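Local coordinates for protein activated BY transcription factor SSRB (Salmonella enterica, PDB 2WNW) that belongs to glycosyl hydrolase family 30, with a TIM barrel and a beta sandwich, and is named for activation, probably of its gene, by the transcription factor SsrB, at residues E234-D239 and K289-E294; D239-G244 and A266-T271. All blocks are in the same frame, centred on the assembly; numbering follows the deposited sequence.

Contact 1: E234-D239 and K289-E294; sequences EIYIWD and KLLFSE
Lys289 reaches past the ring of Tyr236 to the carboxylate of Glu234. Lys289 CB lies oblique to the ring, 3.9 Å from Tyr236 CE1. CG passes the phenol oxygen at a longer distance. Lys289 CD comes closer, 3.3 Å from Tyr236 OH. CE then passes Glu234 OE2, and Lys289 NZ ends 2.8 Å from that same Glu234 OE2. This bond is a salt bridge and uses the syn lone pair of OE2. The lysine chain is extended beyond CG, which is how it spans the phenol. The other oxygen of the carboxylate takes the phenol: Tyr236 OH donates to Glu234 OE1 at 2.7 Å, from above the carboxylate plane. Each carboxylate oxygen thus has its own donor, and the group has little freedom to turn. Lys138 adds a salt bridge to OE1, and Asp46 a second carboxylate for Lys289 NZ.

Strands 234-239 and 289-294 belong to the eight-stranded parallel TIM barrel. They are not neighbours, because strand 264-268 runs between them. Their axes come no nearer than 8.8 Å and cross at -66°. Side chains therefore make this contact, meeting across the barrel interior.

Leu291 sends CD2 over one face of the Tyr236 ring, 4.0 Å from its centroid, in a CH-pi contact. Met140 of strand 138-143 lies against Leu291. Further along both segments, Ser293 OG donates to Asp239 OD1 at 2.7 Å, nearly along the C-O axis. The serine torsion (chi1 62°) turns OG toward that oxygen. Arg87 and Ser192 hold Asp239 OD2.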
# COMPACT_ATOMS: atom_id res chain seq x y z
N GLU A 234 16.91 7.49 -22.82
CA GLU A 234 16.53 6.55 -21.76
C GLU A 234 15.98 5.31 -22.45
O GLU A 234 15.31 5.41 -23.47
CB GLU A 234 15.43 7.12 -20.85
CG GLU A 234 15.79 8.38 -20.07
CD GLU A 234 14.76 8.70 -19.01
OE1 GLU A 234 13.59 8.26 -19.15
OE2 GLU A 234 15.10 9.40 -18.03
N ILE A 235 16.28 4.14 -21.89
CA ILE A 235 15.76 2.89 -22.45
C ILE A 235 15.02 2.12 -21.37
O ILE A 235 15.54 1.91 -20.27
CB ILE A 235 16.88 2.00 -23.01
CG1 ILE A 235 17.57 2.69 -24.20
CG2 ILE A 235 16.30 0.66 -23.47
CD1 ILE A 235 18.71 1.88 -24.82
N TYR A 236 13.79 1.73 -21.68
CA TYR A 236 12.94 0.98 -20.75
C TYR A 236 12.71 -0.43 -21.28
O TYR A 236 12.68 -0.64 -22.49
CB TYR A 236 11.59 1.68 -20.57
CG TYR A 236 11.65 2.99 -19.84
CD1 TYR A 236 11.40 3.06 -18.47
CD2 TYR A 236 11.98 4.17 -20.51
CE1 TYR A 236 11.49 4.27 -17.78
CE2 TYR A 236 12.08 5.38 -19.83
CZ TYR A 236 11.83 5.42 -18.47
OH TYR A 236 11.95 6.63 -17.81
N ILE A 237 12.54 -1.38 -20.37
CA ILE A 237 12.26 -2.76 -20.74
C ILE A 237 10.93 -3.17 -20.11
O ILE A 237 10.31 -2.39 -19.39
CB ILE A 237 13.39 -3.73 -20.29
CG1 ILE A 237 13.62 -3.62 -18.78
CG2 ILE A 237 14.68 -3.42 -21.06
CD1 ILE A 237 14.61 -4.64 -18.25
N TRP A 238 10.51 -4.41 -20.40
CA TRP A 238 9.25 -5.00 -19.94
C TRP A 238 8.11 -4.42 -20.77
O TRP A 238 7.64 -5.06 -21.71
CB TRP A 238 8.98 -4.76 -18.45
CG TRP A 238 7.73 -5.46 -17.93
CD1 TRP A 238 6.72 -4.90 -17.20
CD2 TRP A 238 7.36 -6.84 -18.11
NE1 TRP A 238 5.75 -5.84 -16.92
CE2 TRP A 238 6.12 -7.04 -17.46
CE3 TRP A 238 7.97 -7.94 -18.75
CZ2 TRP A 238 5.47 -8.28 -17.44
CZ3 TRP A 238 7.32 -9.17 -18.73
CH2 TRP A 238 6.09 -9.33 -18.07
N ASP A 239 7.67 -3.21 -20.44
CA ASP A 239 6.59 -2.54 -21.19
C ASP A 239 5.39 -3.48 -21.30
O ASP A 239 4.83 -3.67 -22.38
CB ASP A 239 7.10 -2.16 -22.58
CG ASP A 239 6.38 -0.95 -23.17
OD1 ASP A 239 5.46 -0.41 -22.53
OD2 ASP A 239 6.74 -0.53 -24.29
N LYS A 289 13.87 3.89 -13.02
CA LYS A 289 12.54 4.47 -13.16
C LYS A 289 11.49 3.41 -13.45
O LYS A 289 11.73 2.48 -14.21
CB LYS A 289 12.55 5.53 -14.27
CG LYS A 289 13.44 6.72 -13.95
CD LYS A 289 13.31 7.82 -14.99
CE LYS A 289 14.15 9.03 -14.61
NZ LYS A 289 13.99 10.15 -15.59
N LEU A 290 10.33 3.57 -12.82
CA LEU A 290 9.21 2.64 -12.99
C LEU A 290 8.09 3.46 -13.61
O LEU A 290 7.27 4.07 -12.92
CB LEU A 290 8.79 2.07 -11.64
CG LEU A 290 9.92 1.37 -10.88
CD1 LEU A 290 9.43 0.93 -9.51
CD2 LEU A 290 10.42 0.17 -11.69
N LEU A 291 8.06 3.47 -14.94
CA LEU A 291 7.11 4.25 -15.71
C LEU A 291 5.83 3.56 -16.15
O LEU A 291 5.87 2.45 -16.70
CB LEU A 291 7.84 4.79 -16.95
CG LEU A 291 7.06 5.52 -18.05
CD1 LEU A 291 6.59 6.87 -17.53
CD2 LEU A 291 7.97 5.69 -19.26
N PHE A 292 4.69 4.20 -15.91
CA PHE A 292 3.42 3.65 -16.38
C PHE A 292 3.36 4.14 -17.82
O PHE A 292 3.22 5.34 -18.07
CB PHE A 292 2.23 4.21 -15.60
CG PHE A 292 0.90 3.79 -16.17
CD1 PHE A 292 0.43 2.50 -15.99
CD2 PHE A 292 0.16 4.67 -16.96
CE1 PHE A 292 -0.76 2.08 -16.60
CE2 PHE A 292 -1.03 4.26 -17.57
CZ PHE A 292 -1.49 2.96 -17.38
N SER A 293 3.46 3.22 -18.77
CA SER A 293 3.50 3.61 -20.18
C SER A 293 2.24 3.44 -21.02
O SER A 293 2.19 3.97 -22.13
CB SER A 293 4.65 2.88 -20.87
OG SER A 293 4.43 1.49 -20.83
N GLU A 294 1.25 2.70 -20.54
CA GLU A 294 0.05 2.53 -21.34
C GLU A 294 -1.12 1.89 -20.60
O GLU A 294 -0.95 0.97 -19.81
CB GLU A 294 0.35 1.68 -22.58
CG GLU A 294 -0.80 1.63 -23.57
CD GLU A 294 -0.76 0.39 -24.45
OE1 GLU A 294 0.26 0.17 -25.13
OE2 GLU A 294 -1.76 -0.35 -24.45

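Contact 2: D239-G244 and A266-T271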
# COMPACT_ATOMS: atom_id res chain seq x y z
N ASP A 239 7.67 -3.21 -20.44
CA ASP A 239 6.59 -2.54 -21.19
C ASP A 239 5.39 -3.48 -21.30
O ASP A 239 4.83 -3.67 -22.38
CB ASP A 239 7.10 -2.16 -22.58
CG ASP A 239 6.38 -0.95 -23.17
OD1 ASP A 239 5.46 -0.41 -22.53
OD2 ASP A 239 6.74 -0.53 -24.29
N HIS A 240 5.01 -4.08 -20.17
CA HIS A 240 3.90 -5.01 -20.13
C HIS A 240 3.18 -4.86 -18.79
O HIS A 240 3.48 -3.94 -18.02
CB HIS A 240 4.43 -6.44 -20.33
CG HIS A 240 3.38 -7.45 -20.67
ND1 HIS A 240 2.34 -7.19 -21.54
CD2 HIS A 240 3.22 -8.74 -20.28
CE1 HIS A 240 1.60 -8.27 -21.68
NE2 HIS A 240 2.11 -9.23 -20.93
N ASP A 241 2.24 -5.75 -18.50
CA ASP A 241 1.45 -5.64 -17.27
C ASP A 241 2.22 -5.78 -15.95
O ASP A 241 3.28 -6.39 -15.89
CB ASP A 241 0.29 -6.62 -17.34
CG ASP A 241 -0.48 -6.49 -18.64
OD1 ASP A 241 -0.83 -5.35 -19.00
OD2 ASP A 241 -0.72 -7.52 -19.30
N LYS A 242 1.65 -5.23 -14.88
CA LYS A 242 2.30 -5.24 -13.58
C LYS A 242 2.48 -6.58 -12.86
O LYS A 242 3.30 -6.68 -11.95
CB LYS A 242 1.58 -4.24 -12.66
CG LYS A 242 1.78 -2.79 -13.10
CD LYS A 242 1.08 -1.80 -12.17
CE LYS A 242 -0.39 -1.64 -12.54
NZ LYS A 242 -1.10 -0.77 -11.55
N ASP A 243 1.74 -7.60 -13.27
CA ASP A 243 1.85 -8.91 -12.62
C ASP A 243 3.21 -9.61 -12.81
O ASP A 243 3.60 -10.44 -11.99
CB ASP A 243 0.73 -9.82 -13.10
CG ASP A 243 0.82 -10.13 -14.57
OD1 ASP A 243 1.41 -11.18 -14.93
OD2 ASP A 243 0.30 -9.33 -15.38
N GLY A 244 3.93 -9.27 -13.88
CA GLY A 244 5.22 -9.91 -14.13
C GLY A 244 6.41 -8.99 -13.93
O GLY A 244 7.54 -9.32 -14.31
N ALA A 266 8.97 -0.14 -17.96
CA ALA A 266 7.70 0.50 -18.27
C ALA A 266 6.65 -0.56 -17.99
O ALA A 266 6.94 -1.75 -18.08
CB ALA A 266 7.67 0.91 -19.74
N PHE A 267 5.44 -0.16 -17.63
CA PHE A 267 4.40 -1.14 -17.36
C PHE A 267 3.01 -0.64 -17.72
O PHE A 267 2.78 0.56 -17.86
CB PHE A 267 4.43 -1.59 -15.89
CG PHE A 267 4.34 -0.46 -14.90
CD1 PHE A 267 5.49 0.09 -14.35
CD2 PHE A 267 3.10 0.06 -14.53
CE1 PHE A 267 5.41 1.14 -13.43
CE2 PHE A 267 3.01 1.11 -13.61
CZ PHE A 267 4.17 1.64 -13.06
N HIS A 268 2.09 -1.59 -17.90
CA HIS A 268 0.71 -1.31 -18.26
C HIS A 268 -0.20 -1.78 -17.13
O HIS A 268 0.28 -2.34 -16.14
CB HIS A 268 0.36 -2.05 -19.56
CG HIS A 268 1.30 -1.76 -20.69
ND1 HIS A 268 1.27 -2.47 -21.88
CD2 HIS A 268 2.30 -0.86 -20.82
CE1 HIS A 268 2.21 -2.01 -22.69
NE2 HIS A 268 2.85 -1.04 -22.06
N TRP A 269 -1.51 -1.58 -17.27
CA TRP A 269 -2.44 -1.96 -16.21
C TRP A 269 -3.46 -3.03 -16.56
O TRP A 269 -4.39 -3.27 -15.80
CB TRP A 269 -3.21 -0.72 -15.72
CG TRP A 269 -4.26 -0.17 -16.69
CD1 TRP A 269 -4.92 -0.86 -17.67
CD2 TRP A 269 -4.83 1.15 -16.67
NE1 TRP A 269 -5.87 -0.05 -18.27
CE2 TRP A 269 -5.83 1.19 -17.67
CE3 TRP A 269 -4.59 2.30 -15.91
CZ2 TRP A 269 -6.59 2.33 -17.93
CZ3 TRP A 269 -5.35 3.45 -16.17
CH2 TRP A 269 -6.34 3.45 -17.17
N TYR A 270 -3.29 -3.69 -17.70
CA TYR A 270 -4.28 -4.66 -18.15
C TYR A 270 -4.57 -5.91 -17.31
O TYR A 270 -5.55 -6.60 -17.59
CB TYR A 270 -3.98 -5.04 -19.60
CG TYR A 270 -3.95 -3.82 -20.52
CD1 TYR A 270 -2.77 -3.41 -21.13
CD2 TYR A 270 -5.11 -3.07 -20.73
CE1 TYR A 270 -2.74 -2.27 -21.94
CE2 TYR A 270 -5.08 -1.92 -21.54
CZ TYR A 270 -3.89 -1.53 -22.14
OH TYR A 270 -3.86 -0.41 -22.93
N THR A 271 -3.76 -6.19 -16.29
CA THR A 271 -4.04 -7.35 -15.44
C THR A 271 -4.38 -6.94 -14.00
O THR A 271 -4.40 -7.77 -13.09
CB THR A 271 -2.86 -8.35 -15.40
OG1 THR A 271 -1.67 -7.71 -14.93
CG2 THR A 271 -2.62 -8.93 -16.80
O HOH W 1 -1.46 -5.03 -14.45
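The main chain of 239-244 leaves its strand, turns a corner at His240 and runs beside 266-271, with His268 N donating to His240 O at 2.7 Å. His240 O also receives a CA-H...O contact from Phe267 CA. A weak bond also runs from Asp239 N to Ala266 O.

His268 NE2 donates to Asp239 OD1 at 2.7 Å. The histidine comes from above the carboxylate plane, and the two planes are 79° apart. One face of the imidazole lies over the backbone, with Asp239 C beneath its rim and His240 N beneath its centre. The ring is thus fixed both by a bond at NE2 and by packing on a face.

Asp241 turns OD1 to the edge of the Tyr270 ring, near its plane, and takes a weak bond from Tyr270 N. Tyr270 OH has its own partner in Glu294. Thr271 OG1 donates to Asp243 OD2 at 2.6 Å, on the anti side of the carboxylate. Water 1 donates to the same Thr271 OG1 at 2.7 Å and accepts from Lys242 N at 3.1 Å, bridging the segments. Thr271 CG2 touches both Asp241 OD2 and Asp243 OD2. Cys30 of the second subunit packs on Asp243 and Thr271.

Lys242 lays CG and CD obliquely against Phe267, with Lys242 CG 3.5 Å from Phe267 CD2. Its chain bends at chi3 (-83°), and NZ goes on to a salt bridge with Asp316.

A glycerol, probably from the crystallisation liquor, lies about 4 Å from the His268 side chain. The arrangement belongs to the C-terminal rim of a TIM barrel, where loops after neighbouring parallel strands meet.

Of these segments, strand 234-239 comes first. It runs into 239-244, so the two contacts share Asp239. The chain then passes through helices 245-252 and 256-261 and returns at strand 264-268, where contact 2 closes its loop. Helix 275-284 follows before strand 289-294 closes the wider loop of contact 1. Contact 2 is therefore nested inside contact 1. Strand 264-268 lies between strands 234-239 and 289-294 in the barrel wall, and its Phe267 N lies 2.8 Å from Leu291 O, a probable hydrogen bond. Contact 1 links strands across the barrel interior, whereas contact 2 joins neighbouring strand ends and their loops at the rim.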